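Local coordinates for protein heme oxygenase 1 (Synechocystis sp., PDB 1WE1) that probably catalyses the oxidative opening of heme to biliverdin IXalpha with release of iron and carbon monoxide, at residues E11-S16 against D190-A195; P117-A122 against A185-D190; S124-L129 against D194-N199. One frame throughout, in Å; residues are numbered along the deposited sequence.

Contact 1: residues E11-S16 against D190-A195; sequences EGTKKS and DEANDA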
loop_
_atom_site.group_PDB
_atom_site.type_symbol
_atom_site.label_atom_id
_atom_site.label_comp_id
_atom_site.label_asym_id
_atom_site.label_seq_id
_atom_site.Cartn_x
_atom_site.Cartn_y
_atom_site.Cartn_z
ATOM N N GLU A 11 7.616 -14.240 7.895
ATOM C CA GLU A 11 6.961 -15.123 8.843
ATOM C C GLU A 11 6.233 -14.298 9.888
ATOM O O GLU A 11 5.144 -14.658 10.321
ATOM C CB GLU A 11 7.981 -16.048 9.517
ATOM C CG GLU A 11 8.629 -17.045 8.564
ATOM C CD GLU A 11 7.619 -18.001 7.930
ATOM O OE1 GLU A 11 6.865 -18.661 8.682
ATOM O OE2 GLU A 11 7.586 -18.097 6.680
ATOM N N GLY A 12 6.836 -13.176 10.269
ATOM C CA GLY A 12 6.260 -12.307 11.286
ATOM C C GLY A 12 4.954 -11.587 10.981
ATOM O O GLY A 12 4.255 -11.171 11.906
ATOM N N THR A 13 4.623 -11.423 9.704
ATOM C CA THR A 13 3.385 -10.751 9.322
ATOM C C THR A 13 2.385 -11.746 8.740
ATOM O O THR A 13 1.379 -11.357 8.155
ATOM C CB THR A 13 3.637 -9.630 8.282
ATOM O OG1 THR A 13 4.319 -10.163 7.140
ATOM C CG2 THR A 13 4.474 -8.531 8.881
ATOM N N LYS A 14 2.668 -13.034 8.897
ATOM C CA LYS A 14 1.783 -14.074 8.386
ATOM C C LYS A 14 0.356 -13.839 8.883
ATOM O O LYS A 14 -0.567 -13.697 8.088
ATOM C CB LYS A 14 2.278 -15.453 8.829
ATOM N N LYS A 15 0.187 -13.792 10.199
ATOM C CA LYS A 15 -1.120 -13.572 10.811
ATOM C C LYS A 15 -1.818 -12.310 10.286
ATOM O O LYS A 15 -2.937 -12.373 9.784
ATOM C CB LYS A 15 -0.956 -13.462 12.324
ATOM C CG LYS A 15 -2.237 -13.197 13.087
ATOM C CD LYS A 15 -3.106 -14.435 13.120
ATOM C CE LYS A 15 -4.333 -14.235 13.987
ATOM N NZ LYS A 15 -5.147 -15.485 14.033
ATOM N N SER A 16 -1.155 -11.165 10.410
ATOM C CA SER A 16 -1.733 -9.910 9.961
ATOM C C SER A 16 -2.230 -9.917 8.526
ATOM O O SER A 16 -3.326 -9.447 8.256
ATOM C CB SER A 16 -0.737 -8.769 10.137
ATOM O OG SER A 16 -0.678 -8.360 11.488
ATOM N N ASP A 190 7.720 -5.605 14.425
ATOM C CA ASP A 190 6.556 -5.102 15.137
ATOM C C ASP A 190 5.928 -3.914 14.412
ATOM O O ASP A 190 4.711 -3.804 14.344
ATOM C CB ASP A 190 6.928 -4.732 16.569
ATOM C CG ASP A 190 7.082 -5.958 17.454
ATOM O OD1 ASP A 190 7.578 -5.812 18.597
ATOM O OD2 ASP A 190 6.701 -7.069 17.002
ATOM N N GLU A 191 6.759 -3.037 13.857
ATOM C CA GLU A 191 6.261 -1.871 13.135
ATOM C C GLU A 191 5.476 -2.305 11.886
ATOM O O GLU A 191 4.481 -1.681 11.516
ATOM C CB GLU A 191 7.430 -0.959 12.742
ATOM C CG GLU A 191 7.016 0.360 12.088
ATOM C CD GLU A 191 6.255 1.282 13.025
ATOM O OE1 GLU A 191 5.815 2.359 12.579
ATOM O OE2 GLU A 191 6.097 0.938 14.206
ATOM N N ALA A 192 5.927 -3.381 11.248
ATOM C CA ALA A 192 5.259 -3.890 10.063
ATOM C C ALA A 192 3.824 -4.310 10.410
ATOM O O ALA A 192 2.881 -3.990 9.682
ATOM C CB ALA A 192 6.034 -5.068 9.497
ATOM N N ASN A 193 3.664 -5.030 11.516
ATOM C CA ASN A 193 2.339 -5.455 11.944
ATOM C C ASN A 193 1.494 -4.223 12.289
ATOM O O ASN A 193 0.257 -4.263 12.239
ATOM C CB ASN A 193 2.437 -6.396 13.153
ATOM C CG ASN A 193 2.827 -7.810 12.758
ATOM O OD1 ASN A 193 2.053 -8.521 12.112
ATOM N ND2 ASN A 193 4.034 -8.222 13.137
ATOM N N ASP A 194 2.165 -3.128 12.634
ATOM C CA ASP A 194 1.464 -1.890 12.946
ATOM C C ASP A 194 0.904 -1.318 11.641
ATOM O O ASP A 194 -0.275 -0.962 11.564
ATOM C CB ASP A 194 2.413 -0.865 13.586
ATOM C CG ASP A 194 2.482 -0.985 15.101
ATOM O OD1 ASP A 194 2.808 -2.078 15.609
ATOM O OD2 ASP A 194 2.214 0.024 15.789
ATOM N N ALA A 195 1.760 -1.237 10.622
ATOM C CA ALA A 195 1.358 -0.713 9.325
ATOM C C ALA A 195 0.187 -1.511 8.767
ATOM O O ALA A 195 -0.762 -0.936 8.248
ATOM C CB ALA A 195 2.526 -0.749 8.355
HETATM O O HOH W 1 -1.725 -6.203 12.214
HETATM O O HOH W 2 1.270 -11.373 12.202
#
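The amide of N193 reaches across from helix 182-205 to G12 and S16, gripping the kink where helix 5-12 ends and helix 14-21 begins. In the all-helical heme oxygenase fold, helix 14-21 carries H17, the axial ligand of the heme iron, so the contact ties the start of that proximal helix to the side of a long helix.

The direct polar bonds use both ends of the amide. N193 ND2 donates to G12 O at 3.2 Å with an angle of 156°; the acceptor lies in the amide plane, whereas the donor stands above the carbonyl plane of G12. On the other branch, S16 OG approaches N193 OD1 to 2.8 Å. N193 CG stands beside the backbone N and anti to the carbonyl carbon (chi1 -78°), which swings the amide out over the kink.

Apolar contact is slighter. T13 CG2 rests 3.8 Å from A192 CB and lies 4.0 Å from N193 OD1, the T13 and N193 side chains crossing obliquely. The hydroxyl of T13, which occupies the N-cap position without capping the helix, turns back to L9 O and bonds only weakly to the heme-binding Y125. The T13 side chain also packs on F196, next to the heme pocket.

Two waters complete the link between the helices. One, 2.5 Å from S16 OG, donates to N193 O, so the serine is joined to both the backbone and the side chain of the same asparagine. The other accepts from S16 N, in the first turn of helix 14-21, and donates a hydrogen bond to N193 OD1 at 3.0 Å.

Contact 2: residues P117-A122 against A185-D190; sequences PELLVA and AERIVD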
loop_
_atom_site.group_PDB
_atom_site.type_symbol
_atom_site.label_atom_id
_atom_site.label_comp_id
_atom_site.label_asym_id
_atom_site.label_seq_id
_atom_site.Cartn_x
_atom_site.Cartn_y
_atom_site.Cartn_z
ATOM N N PRO A 117 14.198 6.416 11.919
ATOM C CA PRO A 117 14.262 6.178 10.476
ATOM C C PRO A 117 14.398 4.728 10.044
ATOM O O PRO A 117 13.987 4.372 8.933
ATOM C CB PRO A 117 15.459 7.029 10.034
ATOM C CG PRO A 117 16.260 7.186 11.279
ATOM C CD PRO A 117 15.192 7.427 12.305
ATOM N N GLU A 118 14.965 3.883 10.900
ATOM C CA GLU A 118 15.119 2.486 10.511
ATOM C C GLU A 118 13.779 1.764 10.447
ATOM O O GLU A 118 13.647 0.773 9.734
ATOM C CB GLU A 118 16.097 1.729 11.439
ATOM C CG GLU A 118 15.653 1.518 12.881
ATOM C CD GLU A 118 15.702 2.788 13.725
ATOM O OE1 GLU A 118 16.342 3.780 13.302
ATOM O OE2 GLU A 118 15.104 2.785 14.826
ATOM N N LEU A 119 12.786 2.260 11.178
ATOM C CA LEU A 119 11.461 1.651 11.160
ATOM C C LEU A 119 10.788 1.851 9.793
ATOM O O LEU A 119 9.782 1.208 9.475
ATOM C CB LEU A 119 10.598 2.241 12.280
ATOM C CG LEU A 119 11.087 1.844 13.681
ATOM C CD1 LEU A 119 10.101 2.312 14.743
ATOM C CD2 LEU A 119 11.249 0.326 13.749
ATOM N N LEU A 120 11.366 2.740 8.991
ATOM C CA LEU A 120 10.875 3.032 7.652
ATOM C C LEU A 120 10.994 1.806 6.746
ATOM O O LEU A 120 10.329 1.718 5.717
ATOM C CB LEU A 120 11.674 4.187 7.058
ATOM C CG LEU A 120 10.998 5.537 6.818
ATOM C CD1 LEU A 120 9.926 5.827 7.844
ATOM C CD2 LEU A 120 12.075 6.606 6.831
ATOM N N VAL A 121 11.847 0.859 7.118
ATOM C CA VAL A 121 11.994 -0.341 6.306
ATOM C C VAL A 121 10.766 -1.220 6.491
ATOM O O VAL A 121 10.444 -2.032 5.638
ATOM C CB VAL A 121 13.261 -1.144 6.679
ATOM C CG1 VAL A 121 13.276 -1.440 8.161
ATOM C CG2 VAL A 121 13.295 -2.454 5.888
ATOM N N ALA A 122 10.071 -1.046 7.609
ATOM C CA ALA A 122 8.868 -1.830 7.879
ATOM C C ALA A 122 7.754 -1.327 6.974
ATOM O O ALA A 122 6.943 -2.105 6.473
ATOM C CB ALA A 122 8.464 -1.682 9.327
ATOM N N ALA A 185 15.900 -5.373 14.543
ATOM C CA ALA A 185 15.243 -6.135 13.485
ATOM C C ALA A 185 13.882 -6.599 13.982
ATOM O O ALA A 185 12.981 -6.889 13.194
ATOM C CB ALA A 185 16.091 -7.338 13.093
ATOM N N GLU A 186 13.734 -6.665 15.297
ATOM C CA GLU A 186 12.475 -7.088 15.870
ATOM C C GLU A 186 11.526 -5.908 16.053
ATOM O O GLU A 186 10.312 -6.085 16.073
ATOM C CB GLU A 186 12.727 -7.828 17.189
ATOM C CG GLU A 186 13.359 -9.209 16.966
ATOM C CD GLU A 186 13.568 -10.015 18.247
ATOM O OE1 GLU A 186 13.853 -11.230 18.137
ATOM O OE2 GLU A 186 13.459 -9.445 19.355
ATOM N N ARG A 187 12.081 -4.704 16.178
ATOM C CA ARG A 187 11.265 -3.497 16.324
ATOM C C ARG A 187 10.645 -3.169 14.962
ATOM O O ARG A 187 9.600 -2.521 14.871
ATOM C CB ARG A 187 12.121 -2.306 16.780
ATOM C CG ARG A 187 12.427 -2.246 18.268
ATOM C CD ARG A 187 13.021 -0.886 18.645
ATOM N NE ARG A 187 14.244 -0.602 17.894
ATOM C CZ ARG A 187 14.406 0.429 17.064
ATOM N NH1 ARG A 187 13.418 1.302 16.867
ATOM N NH2 ARG A 187 15.559 0.576 16.417
ATOM N N ILE A 188 11.335 -3.618 13.916
ATOM C CA ILE A 188 10.934 -3.432 12.534
ATOM C C ILE A 188 9.763 -4.362 12.249
ATOM O O ILE A 188 8.763 -3.958 11.649
ATOM C CB ILE A 188 12.111 -3.762 11.577
ATOM C CG1 ILE A 188 13.238 -2.744 11.788
ATOM C CG2 ILE A 188 11.628 -3.792 10.123
ATOM C CD1 ILE A 188 14.374 -2.856 10.811
ATOM N N VAL A 189 9.893 -5.614 12.678
ATOM C CA VAL A 189 8.824 -6.568 12.481
ATOM C C VAL A 189 7.569 -6.060 13.192
ATOM O O VAL A 189 6.469 -6.056 12.625
ATOM C CB VAL A 189 9.213 -7.949 13.022
ATOM C CG1 VAL A 189 8.020 -8.894 12.980
ATOM C CG2 VAL A 189 10.341 -8.511 12.184
ATOM N N ASP A 190 7.720 -5.605 14.425
ATOM C CA ASP A 190 6.556 -5.102 15.137
ATOM C C ASP A 190 5.928 -3.914 14.412
ATOM O O ASP A 190 4.711 -3.804 14.344
ATOM C CB ASP A 190 6.928 -4.732 16.569
ATOM C CG ASP A 190 7.082 -5.958 17.454
ATOM O OD1 ASP A 190 7.578 -5.812 18.597
ATOM O OD2 ASP A 190 6.701 -7.069 17.002
#
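L119 and I188 mark the closest backbone approach, their CA atoms 5.3 Å apart, where the 3-10 turn of residues 117-119 runs up against helix 182-205. At the outer end E118 and R187 form a salt bridge in which a single oxygen takes both terminal nitrogens: E118 OE2 lies 2.8 Å from R187 NH2 and 3.0 Å from R187 NH1. It sits at the guanidinium edge, in plane, but the carboxylate is turned 64° from that plane; NH1 meets the anti lone pair of OE2, while NH2 comes from above the carboxylate. Bends at chi2 of E118 (-73°) and chi3 of R187 (-58°) fold the two chains toward each other. A glutamine in place of E118 would probably leave the R187 guanidinium without its countercharge and freer to turn toward solvent.

The turn leads into helix 120-146, so in this all-helical fold the contact joins the start of that helix to an early part of helix 182-205. Beneath the ion pair, L119 crosses R187 at about a right angle, its CD2 3.5 Å from R187 O and 4.2 Å from I188 CG1. The L119 side chain also packs on V112 of helix 100-115. Deeper in, I188 lies against A122 and extends to I180; A122 CB sits 3.3 Å from I188 O and 3.9 Å from I188 CG2.

Contact 3: residues S124-L129 against D194-N199; sequences SYTRYL and DAFAMN. With HEM (protoporphyrin IX containing Fe), chain H.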
loop_
_atom_site.group_PDB
_atom_site.type_symbol
_atom_site.label_atom_id
_atom_site.label_comp_id
_atom_site.label_asym_id
_atom_site.label_seq_id
_atom_site.Cartn_x
_atom_site.Cartn_y
_atom_site.Cartn_z
ATOM N N SER A 124 8.274 0.439 4.063
ATOM C CA SER A 124 8.660 0.153 2.688
ATOM C C SER A 124 8.286 -1.304 2.418
ATOM O O SER A 124 7.741 -1.642 1.364
ATOM C CB SER A 124 10.171 0.342 2.510
ATOM O OG SER A 124 10.643 -0.233 1.296
ATOM N N TYR A 125 8.568 -2.167 3.388
ATOM C CA TYR A 125 8.269 -3.573 3.233
ATOM C C TYR A 125 6.773 -3.764 3.071
ATOM O O TYR A 125 6.327 -4.287 2.052
ATOM C CB TYR A 125 8.778 -4.385 4.440
ATOM C CG TYR A 125 8.236 -5.806 4.491
ATOM C CD1 TYR A 125 8.640 -6.773 3.561
ATOM C CD2 TYR A 125 7.256 -6.160 5.424
ATOM C CE1 TYR A 125 8.073 -8.054 3.559
ATOM C CE2 TYR A 125 6.684 -7.429 5.429
ATOM C CZ TYR A 125 7.092 -8.364 4.496
ATOM O OH TYR A 125 6.494 -9.597 4.495
ATOM N N THR A 126 5.999 -3.328 4.060
ATOM C CA THR A 126 4.546 -3.494 4.027
ATOM C C THR A 126 3.845 -3.032 2.747
ATOM O O THR A 126 2.954 -3.708 2.266
ATOM C CB THR A 126 3.891 -2.818 5.237
ATOM O OG1 THR A 126 4.401 -3.416 6.435
ATOM C CG2 THR A 126 2.388 -3.013 5.206
ATOM N N ARG A 127 4.253 -1.900 2.183
ATOM C CA ARG A 127 3.622 -1.431 0.950
ATOM C C ARG A 127 4.273 -1.994 -0.318
ATOM O O ARG A 127 3.695 -2.842 -1.004
ATOM C CB ARG A 127 3.615 0.105 0.894
ATOM C CG ARG A 127 2.595 0.778 1.830
ATOM C CD ARG A 127 1.234 0.068 1.817
ATOM N NE ARG A 127 0.713 -0.129 0.462
ATOM C CZ ARG A 127 -0.463 -0.684 0.171
ATOM N NH1 ARG A 127 -1.267 -1.113 1.136
ATOM N NH2 ARG A 127 -0.846 -0.800 -1.094
ATOM N N TYR A 128 5.474 -1.529 -0.627
ATOM C CA TYR A 128 6.192 -1.985 -1.815
ATOM C C TYR A 128 6.321 -3.495 -2.038
ATOM O O TYR A 128 6.023 -3.968 -3.132
ATOM C CB TYR A 128 7.582 -1.357 -1.850
ATOM C CG TYR A 128 7.543 0.152 -1.851
ATOM C CD1 TYR A 128 6.848 0.843 -2.832
ATOM C CD2 TYR A 128 8.195 0.886 -0.868
ATOM C CE1 TYR A 128 6.800 2.229 -2.837
ATOM C CE2 TYR A 128 8.153 2.275 -0.865
ATOM C CZ TYR A 128 7.451 2.937 -1.855
ATOM O OH TYR A 128 7.391 4.307 -1.857
ATOM N N LEU A 129 6.753 -4.267 -1.043
ATOM C CA LEU A 129 6.887 -5.704 -1.294
ATOM C C LEU A 129 5.525 -6.364 -1.466
ATOM O O LEU A 129 5.408 -7.417 -2.086
ATOM C CB LEU A 129 7.705 -6.409 -0.190
ATOM C CG LEU A 129 8.159 -7.850 -0.522
ATOM C CD1 LEU A 129 8.651 -7.924 -1.964
ATOM C CD2 LEU A 129 9.267 -8.312 0.436
ATOM N N ASP A 194 2.165 -3.128 12.634
ATOM C CA ASP A 194 1.464 -1.890 12.946
ATOM C C ASP A 194 0.904 -1.318 11.641
ATOM O O ASP A 194 -0.275 -0.962 11.564
ATOM C CB ASP A 194 2.413 -0.865 13.586
ATOM C CG ASP A 194 2.482 -0.985 15.101
ATOM O OD1 ASP A 194 2.808 -2.078 15.609
ATOM O OD2 ASP A 194 2.214 0.024 15.789
ATOM N N ALA A 195 1.760 -1.237 10.622
ATOM C CA ALA A 195 1.358 -0.713 9.325
ATOM C C ALA A 195 0.187 -1.511 8.767
ATOM O O ALA A 195 -0.762 -0.936 8.248
ATOM C CB ALA A 195 2.526 -0.749 8.355
ATOM N N PHE A 196 0.247 -2.832 8.875
ATOM C CA PHE A 196 -0.848 -3.645 8.378
ATOM C C PHE A 196 -2.155 -3.172 9.010
ATOM O O PHE A 196 -3.157 -2.985 8.320
ATOM C CB PHE A 196 -0.654 -5.123 8.726
ATOM C CG PHE A 196 -0.004 -5.924 7.647
ATOM C CD1 PHE A 196 1.374 -5.873 7.449
ATOM C CD2 PHE A 196 -0.763 -6.754 6.832
ATOM C CE1 PHE A 196 1.979 -6.640 6.457
ATOM C CE2 PHE A 196 -0.163 -7.522 5.836
ATOM C CZ PHE A 196 1.210 -7.462 5.653
ATOM N N ALA A 197 -2.139 -2.987 10.326
ATOM C CA ALA A 197 -3.330 -2.558 11.033
ATOM C C ALA A 197 -3.813 -1.219 10.486
ATOM O O ALA A 197 -5.013 -0.988 10.377
ATOM C CB ALA A 197 -3.047 -2.452 12.516
ATOM N N MET A 198 -2.882 -0.343 10.133
ATOM C CA MET A 198 -3.252 0.959 9.602
ATOM C C MET A 198 -3.910 0.879 8.218
ATOM O O MET A 198 -4.740 1.715 7.863
ATOM C CB MET A 198 -2.029 1.864 9.566
ATOM C CG MET A 198 -1.553 2.201 10.954
ATOM S SD MET A 198 -0.235 3.408 10.999
ATOM C CE MET A 198 1.226 2.325 10.887
ATOM N N ASN A 199 -3.534 -0.131 7.443
ATOM C CA ASN A 199 -4.122 -0.327 6.132
ATOM C C ASN A 199 -5.521 -0.860 6.375
ATOM O O ASN A 199 -6.493 -0.416 5.768
ATOM C CB ASN A 199 -3.304 -1.342 5.332
ATOM C CG ASN A 199 -2.089 -0.724 4.705
ATOM O OD1 ASN A 199 -2.182 -0.094 3.663
ATOM N ND2 ASN A 199 -0.945 -0.872 5.348
HETATM C CHA HEM H . 2.388 -10.926 -0.158
HETATM C CHB HEM H . 1.318 -6.699 1.936
HETATM C CHC HEM H . -3.373 -7.738 1.248
HETATM C CHD HEM H . -2.091 -10.971 -2.057
HETATM C C1A HEM H . 2.540 -9.747 0.604
HETATM C C2A HEM H . 3.766 -9.265 1.220
HETATM C C3A HEM H . 3.453 -8.095 1.853
HETATM C C4A HEM H . 2.036 -7.835 1.556
HETATM C CMA HEM H . 4.336 -7.205 2.674
HETATM C CAA HEM H . 5.136 -9.917 1.111
HETATM C CBA HEM H . 5.351 -11.169 1.997
HETATM C CGA HEM H . 6.642 -11.747 1.895
HETATM O O1A HEM H . 7.461 -11.472 2.858
HETATM O O2A HEM H . 6.999 -12.471 0.945
HETATM C C1B HEM H . -0.084 -6.618 1.971
HETATM C C2B HEM H . -0.841 -5.582 2.672
HETATM C C3B HEM H . -2.159 -5.838 2.430
HETATM C C4B HEM H . -2.199 -7.075 1.651
HETATM C CMB HEM H . -0.219 -4.459 3.464
HETATM C CAB HEM H . -3.379 -5.021 2.808
HETATM C CBB HEM H . -3.622 -4.904 4.337
HETATM C C1C HEM H . -3.451 -8.649 0.225
HETATM C C2C HEM H . -4.668 -9.057 -0.461
HETATM C C3C HEM H . -4.314 -10.123 -1.207
HETATM C C4C HEM H . -2.870 -10.172 -1.230
HETATM C CMC HEM H . -6.015 -8.376 -0.316
HETATM C CAC HEM H . -5.248 -11.122 -1.894
HETATM C CBC HEM H . -5.587 -10.664 -3.341
HETATM C C1D HEM H . -0.718 -11.253 -1.856
HETATM C C2D HEM H . 0.027 -12.271 -2.595
HETATM C C3D HEM H . 1.290 -12.227 -2.097
HETATM C C4D HEM H . 1.298 -11.220 -1.008
HETATM C CMD HEM H . -0.589 -13.131 -3.650
HETATM C CAD HEM H . 2.517 -13.012 -2.493
HETATM C CBD HEM H . 2.744 -14.292 -1.572
HETATM C CGD HEM H . 4.022 -14.876 -1.741
HETATM O O1D HEM H . 5.069 -14.132 -1.830
HETATM O O2D HEM H . 4.150 -16.133 -1.801
HETATM N NA HEM H . 1.499 -8.880 0.835
HETATM N NB HEM H . -0.921 -7.514 1.346
HETATM N NC HEM H . -2.333 -9.322 -0.298
HETATM N ND HEM H . 0.097 -10.606 -0.929
HETATM FE FE HEM H . -0.405 -9.097 0.245
HETATM O O HOH W 3 -0.025 -7.979 -1.114
#
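With chi1 at -60°, T126 holds OG1 beside its backbone N and sends CG2 anti to that nitrogen, into the angle between the F196 ring and the N199 amide. The methyl carbon T126 CG2 meets F196 CD1 at 3.8 Å, obliquely to the ring, and N199 ND2 at 4.0 Å. It also touches the heme methyl CMB, which lies over one face of F196, offset toward the rim. The threonine hydroxyl packs over A195 CB and is bonded to A122 O, one turn back. The segments 124-129 of helix 120-146 and 194-199 of helix 182-205 cross here at 53° with axes 9.8 Å apart, and together they form part of the heme pocket.

Farther along, R127 NH1 reaches N199 OD1 at 2.9 Å in a weak bond; the chain of R127 is bent at chi2 and chi3 to bring it there. The arginine has firmer partners in Y50 and D131. N199 ND2 donates to A195 O at 2.9 Å and bonds to Y105, so both ends of this buried amide are engaged while its CB faces a heme vinyl group.

Y125 lies beside the propionate-bearing edge of the heme, with methyl CMA over one face of its ring. Y125 OH donates to propionate oxygen O1A at 2.7 Å, that oxygen lying at the ring edge. The iron carries a water opposite H17. R10, K168 and R172 also hydrogen-bond to the heme; their positive charges would probably offset that of the propionates, while the neutral hydroxyl adds a hydrogen bond, consistent with fixing the macrocycle's rotation.

How the contacts relate
All three contacts use helix 182-205, along which their second segments follow in the order contact 2, contact 1, contact 3, sharing D190 and then D194 and A195. Contacts 2 and 3 pair it with the start of helix 120-146, with the turn before it, and with that helix's next turns; their centres are about 11 Å apart. Contact 1 brings in the N-terminal helices, its centre about 10 Å from that of contact 2 and about 8 Å from that of contact 3. In sequence contact 2 nests inside the loop closed by contact 1, while contacts 2 and 3 interleave. Helix 182-205 bridges helices 14-21 and 120-146, both of which border the heme pocket.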